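Local coordinates for putative acetyltransferase (Streptococcus mutans, PDB 4E2A), which probably transfers an acyl group, most likely acetyl from acetyl-CoA as in the GNAT family, to an acceptor that is not known, at residues 41-46 with 96-101; 46-51 with 84-89; 110-115 with 127-132; 119-124 with 161-166. One frame throughout, in Å; residues are numbered along the deposited sequence.

Contact 1. Residues 41-46 with 96-101; sequences RKVNQD and TYFILM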
# COMPACT_ATOMS: atom_id res chain seq x y z
N ARG B 41 -21.11 -19.90 -7.46
CA ARG B 41 -22.04 -18.91 -8.00
C ARG B 41 -21.83 -17.57 -7.31
O ARG B 41 -21.21 -17.49 -6.24
CB ARG B 41 -23.50 -19.38 -7.81
CG ARG B 41 -23.92 -19.56 -6.35
CD ARG B 41 -25.44 -19.52 -6.15
NE ARG B 41 -25.82 -19.93 -4.79
CZ ARG B 41 -25.83 -19.14 -3.73
NH1 ARG B 41 -25.48 -17.86 -3.85
NH2 ARG B 41 -26.18 -19.62 -2.54
N LYS B 42 -22.38 -16.52 -7.91
CA LYS B 42 -22.27 -15.18 -7.35
C LYS B 42 -22.97 -15.12 -6.00
O LYS B 42 -23.93 -15.84 -5.76
CB LYS B 42 -22.84 -14.13 -8.31
CG LYS B 42 -22.15 -14.14 -9.66
CD LYS B 42 -22.70 -13.07 -10.60
CE LYS B 42 -22.23 -13.32 -12.03
NZ LYS B 42 -22.88 -12.41 -13.01
N VAL B 43 -22.46 -14.26 -5.12
CA VAL B 43 -23.10 -13.96 -3.86
C VAL B 43 -24.43 -13.27 -4.14
O VAL B 43 -24.50 -12.32 -4.93
CB VAL B 43 -22.22 -13.02 -2.97
CG1 VAL B 43 -22.94 -12.72 -1.65
CG2 VAL B 43 -20.87 -13.65 -2.70
N ASN B 44 -25.48 -13.75 -3.50
CA ASN B 44 -26.79 -13.14 -3.62
C ASN B 44 -26.84 -11.81 -2.86
O ASN B 44 -26.12 -11.62 -1.87
CB ASN B 44 -27.85 -14.09 -3.05
CG ASN B 44 -28.54 -14.90 -4.13
OD1 ASN B 44 -29.58 -14.49 -4.65
ND2 ASN B 44 -27.98 -16.06 -4.47
N GLN B 45 -27.69 -10.89 -3.32
CA GLN B 45 -27.92 -9.64 -2.61
C GLN B 45 -28.28 -9.89 -1.14
O GLN B 45 -27.82 -9.19 -0.25
CB GLN B 45 -29.01 -8.80 -3.29
CG GLN B 45 -28.53 -7.95 -4.48
CD GLN B 45 -27.68 -6.74 -4.05
OE1 GLN B 45 -27.21 -6.66 -2.92
NE2 GLN B 45 -27.50 -5.80 -4.97
N ASP B 46 -29.08 -10.92 -0.89
CA ASP B 46 -29.51 -11.23 0.48
C ASP B 46 -28.51 -12.07 1.29
O ASP B 46 -28.84 -12.57 2.37
CB ASP B 46 -30.90 -11.89 0.47
CG ASP B 46 -30.87 -13.30 -0.07
OD1 ASP B 46 -29.93 -13.64 -0.82
OD2 ASP B 46 -31.79 -14.08 0.25
N THR B 96 -18.06 -11.05 -6.95
CA THR B 96 -17.73 -11.89 -5.81
C THR B 96 -18.53 -13.20 -5.86
O THR B 96 -19.76 -13.19 -6.03
CB THR B 96 -17.98 -11.17 -4.47
OG1 THR B 96 -17.22 -9.95 -4.43
CG2 THR B 96 -17.57 -12.05 -3.29
N TYR B 97 -17.82 -14.31 -5.67
CA TYR B 97 -18.41 -15.65 -5.73
C TYR B 97 -18.26 -16.40 -4.41
O TYR B 97 -17.27 -16.22 -3.69
CB TYR B 97 -17.75 -16.49 -6.83
CG TYR B 97 -17.95 -15.95 -8.23
CD1 TYR B 97 -19.02 -16.37 -9.01
CD2 TYR B 97 -17.05 -15.02 -8.78
CE1 TYR B 97 -19.21 -15.89 -10.27
CE2 TYR B 97 -17.24 -14.52 -10.06
CZ TYR B 97 -18.33 -14.97 -10.79
OH TYR B 97 -18.56 -14.50 -12.06
N PHE B 98 -19.24 -17.25 -4.10
CA PHE B 98 -19.11 -18.28 -3.08
C PHE B 98 -18.78 -19.60 -3.79
O PHE B 98 -19.25 -19.85 -4.91
CB PHE B 98 -20.42 -18.52 -2.31
CG PHE B 98 -20.73 -17.49 -1.24
CD1 PHE B 98 -19.73 -16.90 -0.50
CD2 PHE B 98 -22.04 -17.13 -0.99
CE1 PHE B 98 -20.03 -15.96 0.48
CE2 PHE B 98 -22.35 -16.17 -0.01
CZ PHE B 98 -21.34 -15.59 0.72
N ILE B 99 -17.99 -20.43 -3.13
CA ILE B 99 -18.00 -21.84 -3.46
C ILE B 99 -18.69 -22.54 -2.31
O ILE B 99 -18.40 -22.28 -1.13
CB ILE B 99 -16.60 -22.44 -3.73
CG1 ILE B 99 -16.74 -23.92 -4.13
CG2 ILE B 99 -15.70 -22.30 -2.53
CD1 ILE B 99 -15.48 -24.50 -4.77
N LEU B 100 -19.62 -23.39 -2.64
CA LEU B 100 -20.50 -24.00 -1.69
C LEU B 100 -20.36 -25.50 -1.65
O LEU B 100 -20.16 -26.13 -2.65
CB LEU B 100 -21.94 -23.63 -1.98
CG LEU B 100 -22.33 -22.19 -1.82
CD1 LEU B 100 -22.66 -21.51 -3.10
CD2 LEU B 100 -23.41 -22.10 -0.86
N MET B 101 -20.49 -26.06 -0.47
CA MET B 101 -20.47 -27.48 -0.27
C MET B 101 -21.75 -27.93 0.43
O MET B 101 -22.04 -27.53 1.52
CB MET B 101 -19.23 -27.88 0.51
CG MET B 101 -19.29 -29.26 1.02
SD MET B 101 -18.48 -30.29 -0.10
CE MET B 101 -17.02 -30.48 0.80
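V43 sets one methyl squarely on the ring of F98: CG2 stands 3.8 Å from the ring centroid and 3° off the ring normal, a CH-pi contact over the centre of the face. The other branch, CG1, lies anti to the backbone N (chi1 180°) and reaches the rim of the same ring, 3.9 Å from F98 CE2. CG2 also meets the methyl of T96, V43 CG2 to T96 CG2 at 3.7 Å, the two side chains running alongside each other. K42 lays its extended chain beside Y97, pointing the same way, with CG 3.5 Å from Y97 CE1. R41 crosses L100 at a slant, and CD1 of that leucine sits over one face of the guanidinium, toward its rim.

Backbone pairing holds these groups in place. R41 and F98 form an antiparallel hydrogen-bonded pair, F98 N giving to R41 O at 2.9 Å and R41 N to F98 O at 3.2 Å. After the strand ends, V43 N still donates to T96 O (3.0 Å, 169° at the hydrogen), which fixes where the valine meets F98. R41 NH1 curls back to the K42 carbonyl and forms a salt bridge with E47, while Y97 OH bonds to E95.

Strand 38-42 is thus added to the outer side of strand 94-101, whose other neighbour is strand 104-113. The ring of F149, from helix 142-157, meets Y97 edge-to-face on one side of the sheet; F98, on the other, touches E47 at the start of helix 48-63.

Contact 2. Residues 46-51 with 84-89; sequences DELSLL and VLKLEL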
# COMPACT_ATOMS: atom_id res chain seq x y z
N ASP B 46 -29.08 -10.92 -0.89
CA ASP B 46 -29.51 -11.23 0.48
C ASP B 46 -28.51 -12.07 1.29
O ASP B 46 -28.84 -12.57 2.37
CB ASP B 46 -30.90 -11.89 0.47
CG ASP B 46 -30.87 -13.30 -0.07
OD1 ASP B 46 -29.93 -13.64 -0.82
OD2 ASP B 46 -31.79 -14.08 0.25
N GLU B 47 -27.29 -12.22 0.78
CA GLU B 47 -26.24 -12.95 1.49
C GLU B 47 -25.11 -12.03 1.97
O GLU B 47 -24.02 -12.49 2.33
CB GLU B 47 -25.69 -14.08 0.59
CG GLU B 47 -26.78 -15.05 0.13
CD GLU B 47 -26.25 -16.21 -0.72
OE1 GLU B 47 -25.72 -15.95 -1.83
OE2 GLU B 47 -26.36 -17.37 -0.26
N LEU B 48 -25.37 -10.73 1.98
CA LEU B 48 -24.35 -9.77 2.41
C LEU B 48 -23.78 -10.11 3.81
O LEU B 48 -22.56 -10.07 4.03
CB LEU B 48 -24.93 -8.35 2.37
CG LEU B 48 -24.05 -7.19 2.84
CD1 LEU B 48 -22.89 -7.01 1.91
CD2 LEU B 48 -24.86 -5.89 2.94
N SER B 49 -24.63 -10.47 4.75
CA SER B 49 -24.17 -10.76 6.10
C SER B 49 -23.39 -12.05 6.15
O SER B 49 -22.42 -12.15 6.82
CB SER B 49 -25.33 -10.81 7.08
OG SER B 49 -26.02 -9.60 7.11
N LEU B 50 -23.83 -13.01 5.36
CA LEU B 50 -23.13 -14.24 5.19
C LEU B 50 -21.71 -14.00 4.66
O LEU B 50 -20.75 -14.42 5.22
CB LEU B 50 -23.96 -15.13 4.28
CG LEU B 50 -23.42 -16.51 4.00
CD1 LEU B 50 -22.77 -17.17 5.17
CD2 LEU B 50 -24.41 -17.37 3.32
N LEU B 51 -21.60 -13.19 3.64
CA LEU B 51 -20.32 -12.80 3.11
C LEU B 51 -19.41 -12.16 4.14
O LEU B 51 -18.28 -12.50 4.23
CB LEU B 51 -20.54 -11.89 1.94
CG LEU B 51 -19.28 -11.34 1.31
CD1 LEU B 51 -18.38 -12.39 0.81
CD2 LEU B 51 -19.52 -10.25 0.33
N VAL B 84 -19.08 -1.38 3.01
CA VAL B 84 -17.99 -1.55 2.03
C VAL B 84 -18.26 -2.79 1.17
O VAL B 84 -18.14 -2.76 -0.06
CB VAL B 84 -16.61 -1.61 2.71
CG1 VAL B 84 -15.52 -1.97 1.71
CG2 VAL B 84 -16.30 -0.28 3.42
N LEU B 85 -18.64 -3.88 1.82
CA LEU B 85 -18.99 -5.09 1.07
C LEU B 85 -20.20 -4.86 0.16
O LEU B 85 -20.27 -5.39 -0.96
CB LEU B 85 -19.24 -6.25 2.04
CG LEU B 85 -18.00 -6.74 2.80
CD1 LEU B 85 -18.43 -7.67 3.92
CD2 LEU B 85 -17.06 -7.42 1.83
N LYS B 86 -21.16 -4.05 0.62
CA LYS B 86 -22.30 -3.71 -0.23
C LYS B 86 -21.87 -3.02 -1.54
O LYS B 86 -22.35 -3.39 -2.62
CB LYS B 86 -23.31 -2.84 0.52
CG LYS B 86 -24.48 -2.36 -0.34
CD LYS B 86 -25.45 -3.49 -0.70
CE LYS B 86 -26.61 -2.94 -1.57
NZ LYS B 86 -27.36 -3.99 -2.31
N LEU B 87 -20.98 -2.03 -1.44
CA LEU B 87 -20.45 -1.35 -2.63
C LEU B 87 -19.74 -2.31 -3.56
O LEU B 87 -19.81 -2.18 -4.78
CB LEU B 87 -19.48 -0.24 -2.24
CG LEU B 87 -20.06 0.98 -1.53
CD1 LEU B 87 -18.94 1.87 -0.99
CD2 LEU B 87 -20.97 1.78 -2.46
N GLU B 88 -19.01 -3.25 -2.99
CA GLU B 88 -18.35 -4.29 -3.74
C GLU B 88 -19.34 -5.17 -4.48
O GLU B 88 -19.15 -5.46 -5.59
CB GLU B 88 -17.39 -5.09 -2.84
CG GLU B 88 -16.22 -4.27 -2.32
CD GLU B 88 -15.19 -5.06 -1.54
OE1 GLU B 88 -15.39 -6.25 -1.37
OE2 GLU B 88 -14.19 -4.49 -1.14
N LEU B 89 -20.44 -5.53 -3.85
CA LEU B 89 -21.41 -6.38 -4.48
C LEU B 89 -22.19 -5.68 -5.59
O LEU B 89 -22.68 -6.30 -6.47
CB LEU B 89 -22.39 -6.90 -3.45
CG LEU B 89 -22.12 -8.19 -2.68
CD1 LEU B 89 -23.24 -8.62 -1.83
CD2 LEU B 89 -21.55 -9.32 -3.46
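L48 pushes its forked end against the side chains of L85, K86 and L89 and the backbone N of K86, about one turn of the opposing helix. From CB the chain leads to a CG placed anti to the backbone N (chi1 177°), which carries the methyls outward to the neighbouring helix. CD1 does most of the touching: it lies 3.7 Å from L85 CB and equally far from K86 N, so it presses on the helix backbone itself, and it stands 4.1 Å from L89 CD1. The second branch, CD2, meets K86 CB at 4.2 Å, the two side chains crossing at about a right angle.

One turn on, L51 repeats the theme more deeply. Its CD2 approaches L85 CD2 at 4.0 Å and L89 CD2 at 4.4 Å, so that L85 and L89 each meet both leucines. The side chains meet through carbon alone; the polar end of K86 turns elsewhere, to Q45 OE1. E47 occupies the N-cap position, and its carbonyl oxygen, E47 O, accepts L51 N at 2.8 Å.

Helices 48-63 and 82-90 thereby meet on the face of the sheet that carries T96 and F98, where L51 touches F98 and L89 touches T96, both of strand 94-101.

Contact 3. Residues 110-115 with 127-132; sequences KVNWGS and EIQRLY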
# COMPACT_ATOMS: atom_id res chain seq x y z
N LYS B 110 -12.93 -12.99 -5.14
CA LYS B 110 -13.26 -11.68 -5.72
C LYS B 110 -12.41 -11.39 -6.94
O LYS B 110 -11.17 -11.49 -6.89
CB LYS B 110 -13.17 -10.53 -4.69
CG LYS B 110 -13.51 -9.14 -5.25
CD LYS B 110 -13.38 -8.06 -4.16
CE LYS B 110 -13.97 -6.71 -4.64
NZ LYS B 110 -12.99 -5.83 -5.37
N VAL B 111 -13.07 -11.03 -8.04
CA VAL B 111 -12.35 -10.66 -9.28
C VAL B 111 -12.68 -9.24 -9.75
O VAL B 111 -13.77 -8.75 -9.52
CB VAL B 111 -12.58 -11.70 -10.41
CG1 VAL B 111 -11.90 -13.04 -10.04
CG2 VAL B 111 -14.06 -11.90 -10.66
N ASN B 112 -11.73 -8.57 -10.39
CA ASN B 112 -11.92 -7.19 -10.84
C ASN B 112 -11.50 -6.97 -12.29
O ASN B 112 -10.61 -7.66 -12.80
CB ASN B 112 -11.11 -6.20 -10.00
CG ASN B 112 -11.26 -6.40 -8.51
OD1 ASN B 112 -10.27 -6.40 -7.78
ND2 ASN B 112 -12.49 -6.54 -8.04
N TRP B 113 -12.13 -6.00 -12.94
CA TRP B 113 -11.64 -5.49 -14.22
C TRP B 113 -12.01 -4.00 -14.34
O TRP B 113 -12.66 -3.45 -13.45
CB TRP B 113 -12.20 -6.31 -15.38
CG TRP B 113 -13.69 -6.25 -15.53
CD1 TRP B 113 -14.40 -5.40 -16.33
CD2 TRP B 113 -14.65 -7.08 -14.87
NE1 TRP B 113 -15.75 -5.65 -16.21
CE2 TRP B 113 -15.93 -6.69 -15.33
CE3 TRP B 113 -14.57 -8.13 -13.95
CZ2 TRP B 113 -17.11 -7.29 -14.88
CZ3 TRP B 113 -15.74 -8.73 -13.51
CH2 TRP B 113 -16.99 -8.30 -13.97
N GLY B 114 -11.60 -3.35 -15.44
CA GLY B 114 -11.86 -1.93 -15.61
C GLY B 114 -11.24 -1.09 -14.50
O GLY B 114 -10.10 -1.34 -14.07
N SER B 115 -11.98 -0.08 -14.04
CA SER B 115 -11.47 0.83 -13.01
C SER B 115 -11.50 0.19 -11.62
O SER B 115 -10.89 0.71 -10.68
CB SER B 115 -12.27 2.14 -13.00
OG SER B 115 -13.63 1.88 -12.67
N GLU B 127 -8.25 -9.02 -12.88
CA GLU B 127 -7.50 -9.22 -11.65
C GLU B 127 -8.15 -10.27 -10.75
O GLU B 127 -9.35 -10.23 -10.52
CB GLU B 127 -7.38 -7.90 -10.86
CG GLU B 127 -6.76 -8.06 -9.47
CD GLU B 127 -6.82 -6.78 -8.62
OE1 GLU B 127 -7.47 -5.81 -9.02
OE2 GLU B 127 -6.21 -6.76 -7.53
N ILE B 128 -7.38 -11.22 -10.26
CA ILE B 128 -7.87 -12.11 -9.21
C ILE B 128 -7.36 -11.52 -7.89
O ILE B 128 -6.15 -11.54 -7.62
CB ILE B 128 -7.40 -13.57 -9.41
CG1 ILE B 128 -7.84 -14.07 -10.80
CG2 ILE B 128 -7.99 -14.46 -8.32
CD1 ILE B 128 -7.06 -15.31 -11.28
N GLN B 129 -8.28 -10.95 -7.11
CA GLN B 129 -7.92 -10.14 -5.94
C GLN B 129 -7.94 -10.93 -4.62
O GLN B 129 -7.00 -10.83 -3.82
CB GLN B 129 -8.84 -8.91 -5.81
CG GLN B 129 -8.46 -7.95 -4.65
CD GLN B 129 -9.59 -7.02 -4.22
OE1 GLN B 129 -10.54 -6.76 -4.97
NE2 GLN B 129 -9.50 -6.51 -2.99
N ARG B 130 -9.01 -11.69 -4.40
CA ARG B 130 -9.21 -12.44 -3.16
C ARG B 130 -9.62 -13.89 -3.40
O ARG B 130 -10.52 -14.16 -4.20
CB ARG B 130 -10.31 -11.80 -2.30
CG ARG B 130 -9.95 -10.51 -1.60
CD ARG B 130 -11.15 -9.95 -0.80
NE ARG B 130 -10.82 -8.62 -0.33
CZ ARG B 130 -11.69 -7.64 -0.15
NH1 ARG B 130 -12.98 -7.83 -0.41
NH2 ARG B 130 -11.26 -6.46 0.29
N LEU B 131 -9.00 -14.81 -2.67
CA LEU B 131 -9.47 -16.20 -2.68
C LEU B 131 -9.14 -16.86 -1.34
O LEU B 131 -7.97 -17.07 -1.02
CB LEU B 131 -8.85 -16.97 -3.87
CG LEU B 131 -9.52 -18.31 -4.31
CD1 LEU B 131 -8.95 -18.89 -5.62
CD2 LEU B 131 -9.42 -19.36 -3.21
N TYR B 132 -10.19 -17.17 -0.56
CA TYR B 132 -10.09 -17.79 0.74
C TYR B 132 -10.96 -19.03 0.84
O TYR B 132 -12.10 -19.05 0.36
CB TYR B 132 -10.55 -16.81 1.85
CG TYR B 132 -9.61 -15.65 2.12
CD1 TYR B 132 -8.63 -15.73 3.10
CD2 TYR B 132 -9.74 -14.46 1.40
CE1 TYR B 132 -7.80 -14.66 3.35
CE2 TYR B 132 -8.92 -13.40 1.65
CZ TYR B 132 -7.95 -13.50 2.62
OH TYR B 132 -7.14 -12.42 2.87
O HOH W 1 -11.81 -4.92 -2.73
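K110 NZ comes to the Q129 amide in the carbonyl plane, donating to OE1 at 2.7 Å with a C=O...N angle of 151°. The two side chains run alongside each other, and a water at 3.0 Å from K110 NZ and 2.8 Å from Q129 NE2 accepts from both, closing a small polar ring. The same NE2 lies over one face of the R130 guanidinium, toward its rim, whereas K110 CD comes to that group obliquely. N112 and E127 also lie side by side, but with amide and carboxylate planes turned 77° apart. The far ends of R130 and E127 are engaged elsewhere, in a salt bridge with E88 and a hydrogen bond to T118.

Two neighbours of K110 explain this crowd. Q129 N gives to K110 O at 2.9 Å and R130 N gives to the same oxygen only weakly, at 3.3 Å, so that both residues face K110: a classic beta bulge. K110 N returns a bond to R130 O. Past the bulge, N112 and E127 form a regular hydrogen-bonded pair, with E127 N to N112 O at 2.7 Å and 176° at the hydrogen. A bulge in the strand equivalent to 125-133, which here bears Q129 and R130, is familiar in GNAT proteins, where that strand borders the acyl-CoA site, so a comparable role here is plausible.

Strand 104-113 and strand 125-133 make a hairpin in the middle of the sheet. Strands 94-101 and 161-167 flank it, and helix 142-157 covers the face that carries I128, whose side chain touches F147, A150 and L151.

Contact 4. Residues 119-124 with 161-166; sequences EQVLED and WVWLGV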
# COMPACT_ATOMS: atom_id res chain seq x y z
N GLU B 119 -5.11 -1.93 -8.94
CA GLU B 119 -4.02 -1.15 -9.54
C GLU B 119 -4.17 -1.16 -11.05
O GLU B 119 -4.55 -2.17 -11.63
CB GLU B 119 -2.66 -1.72 -9.14
CG GLU B 119 -2.32 -1.54 -7.67
CD GLU B 119 -1.03 -2.24 -7.26
OE1 GLU B 119 -0.64 -3.21 -7.95
OE2 GLU B 119 -0.42 -1.82 -6.25
N GLN B 120 -3.87 -0.03 -11.69
CA GLN B 120 -3.85 0.01 -13.14
C GLN B 120 -2.43 -0.30 -13.62
O GLN B 120 -1.58 0.59 -13.69
CB GLN B 120 -4.30 1.37 -13.67
CG GLN B 120 -5.76 1.71 -13.39
CD GLN B 120 -6.73 0.67 -13.95
OE1 GLN B 120 -6.65 0.29 -15.12
NE2 GLN B 120 -7.64 0.21 -13.11
N VAL B 121 -2.18 -1.57 -13.95
CA VAL B 121 -0.85 -2.00 -14.35
C VAL B 121 -0.79 -2.58 -15.78
O VAL B 121 0.26 -2.58 -16.41
CB VAL B 121 -0.24 -2.98 -13.33
CG1 VAL B 121 0.20 -2.23 -12.08
CG2 VAL B 121 -1.24 -4.09 -12.98
N LEU B 122 -1.93 -3.05 -16.28
CA LEU B 122 -1.99 -3.60 -17.63
C LEU B 122 -3.21 -3.07 -18.35
O LEU B 122 -4.16 -2.62 -17.72
CB LEU B 122 -2.07 -5.13 -17.60
CG LEU B 122 -0.91 -5.89 -16.98
CD1 LEU B 122 -1.27 -7.38 -16.80
CD2 LEU B 122 0.35 -5.69 -17.85
N GLU B 123 -3.19 -3.15 -19.67
CA GLU B 123 -4.36 -2.79 -20.45
C GLU B 123 -5.21 -4.04 -20.72
O GLU B 123 -4.67 -5.14 -20.86
CB GLU B 123 -3.94 -2.13 -21.76
CG GLU B 123 -3.21 -0.80 -21.59
CD GLU B 123 -2.44 -0.38 -22.83
OE1 GLU B 123 -1.42 0.34 -22.69
OE2 GLU B 123 -2.85 -0.76 -23.96
N ASP B 124 -6.53 -3.87 -20.79
CA ASP B 124 -7.40 -4.99 -21.14
C ASP B 124 -7.17 -6.17 -20.22
O ASP B 124 -7.06 -7.32 -20.71
CB ASP B 124 -7.15 -5.44 -22.58
CG ASP B 124 -8.02 -4.71 -23.57
OD1 ASP B 124 -7.52 -4.38 -24.67
OD2 ASP B 124 -9.20 -4.47 -23.23
N TRP B 161 -5.38 -10.16 -20.51
CA TRP B 161 -4.53 -10.65 -19.42
C TRP B 161 -5.33 -10.90 -18.12
O TRP B 161 -6.31 -10.22 -17.83
CB TRP B 161 -3.37 -9.67 -19.14
CG TRP B 161 -2.57 -9.32 -20.34
CD1 TRP B 161 -2.71 -8.23 -21.14
CD2 TRP B 161 -1.49 -10.09 -20.90
NE1 TRP B 161 -1.79 -8.27 -22.17
CE2 TRP B 161 -1.04 -9.40 -22.04
CE3 TRP B 161 -0.88 -11.30 -20.55
CZ2 TRP B 161 0.01 -9.88 -22.84
CZ3 TRP B 161 0.16 -11.77 -21.35
CH2 TRP B 161 0.59 -11.05 -22.47
N VAL B 162 -4.91 -11.92 -17.39
CA VAL B 162 -5.34 -12.10 -16.01
C VAL B 162 -4.07 -11.99 -15.17
O VAL B 162 -3.01 -12.51 -15.55
CB VAL B 162 -6.06 -13.46 -15.81
CG1 VAL B 162 -5.16 -14.61 -16.21
CG2 VAL B 162 -6.55 -13.63 -14.36
N TRP B 163 -4.15 -11.26 -14.07
CA TRP B 163 -3.00 -11.04 -13.21
C TRP B 163 -3.32 -11.15 -11.72
O TRP B 163 -4.48 -11.07 -11.30
CB TRP B 163 -2.36 -9.68 -13.52
CG TRP B 163 -3.18 -8.51 -13.09
CD1 TRP B 163 -4.23 -7.96 -13.77
CD2 TRP B 163 -3.03 -7.74 -11.89
NE1 TRP B 163 -4.72 -6.89 -13.07
CE2 TRP B 163 -4.02 -6.74 -11.92
CE3 TRP B 163 -2.16 -7.81 -10.80
CZ2 TRP B 163 -4.16 -5.80 -10.89
CZ3 TRP B 163 -2.31 -6.88 -9.77
CH2 TRP B 163 -3.30 -5.89 -9.82
N LEU B 164 -2.28 -11.33 -10.92
CA LEU B 164 -2.42 -11.34 -9.48
C LEU B 164 -1.09 -10.93 -8.85
O LEU B 164 -0.06 -10.90 -9.52
CB LEU B 164 -2.88 -12.72 -9.00
CG LEU B 164 -2.10 -13.94 -9.50
CD1 LEU B 164 -0.85 -14.08 -8.69
CD2 LEU B 164 -2.96 -15.20 -9.36
N GLY B 165 -1.12 -10.57 -7.57
CA GLY B 165 0.08 -10.21 -6.85
C GLY B 165 0.50 -11.32 -5.92
O GLY B 165 -0.34 -12.00 -5.35
N VAL B 166 1.81 -11.51 -5.77
CA VAL B 166 2.33 -12.51 -4.85
C VAL B 166 3.55 -11.94 -4.12
O VAL B 166 4.35 -11.22 -4.71
CB VAL B 166 2.71 -13.83 -5.57
CG1 VAL B 166 3.84 -13.59 -6.56
CG2 VAL B 166 3.10 -14.91 -4.55
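V121 and L122 press on the two tryptophans W163 and W161, forming the apolar centre where the long connection between the hairpin strands 104-113 and 125-133 of the GNAT fold folds over strand 161-167. V121 approaches W163 at about a right angle: CG2 lies 4.0 Å from the centroid of the six-membered ring, 11° off its normal, a CH-pi contact over the middle of the face. The place of W163 on the strand puts its CB toward the loop, and CG, between backbone N and carbonyl carbon (chi1 70°), gives the turn that offers the indole face to the valine. L122 serves both aromatic residues with a single methyl. Its CD1 reaches W161 CB at 3.9 Å and W163 CB at 4.2 Å, lying at the bases of two side chains that, two residues apart on the strand, emerge on the same side of it.

Outward from this centre the contacts become polar. The carbonyl oxygen of E119 comes obliquely to the six-membered ring of W163, 3.7 Å from CZ2, while NE1 bonds to OE1 of Q117, from the same end of the connection, which helps to hold the rotation of the ring. The other tryptophan receives the E123 carbonyl oxygen at its edge, near the ring plane, 3.7 Å from W161 CD1; K203, from strand 195-205, adds a cation-pi contact to the same indole. At the end of the loop the backbones finally meet, where W161 N gives a weak hydrogen bond to D124 O, 3.3 Å long and bent to 148° at the hydrogen.

How the contacts relate
Contacts 1, 3 and 4 sample one sheet from its edge strand inward, and contact 2 is the helix pair lying against it. Contact 2, nested in the chain loop that contact 1 closes, has its centre about 10 Å away and meets it at several points, among them the R41-E47 salt bridge and V43 CB with L89 CD2 at 3.8 Å. Across to contact 3, about 15 Å between centres, E88 OE1 and R130 NH1 form a 3.0 Å salt bridge. Contacts 3 and 4 lie on neighbouring strands 125-133 and 161-167, joined by a probable hydrogen bond from I128 N to W163 O (3.1 Å); between this pair relatives generally bind acetyl-CoA. Contacts 1 and 4 stay remote, about 12 Å between nearest atoms.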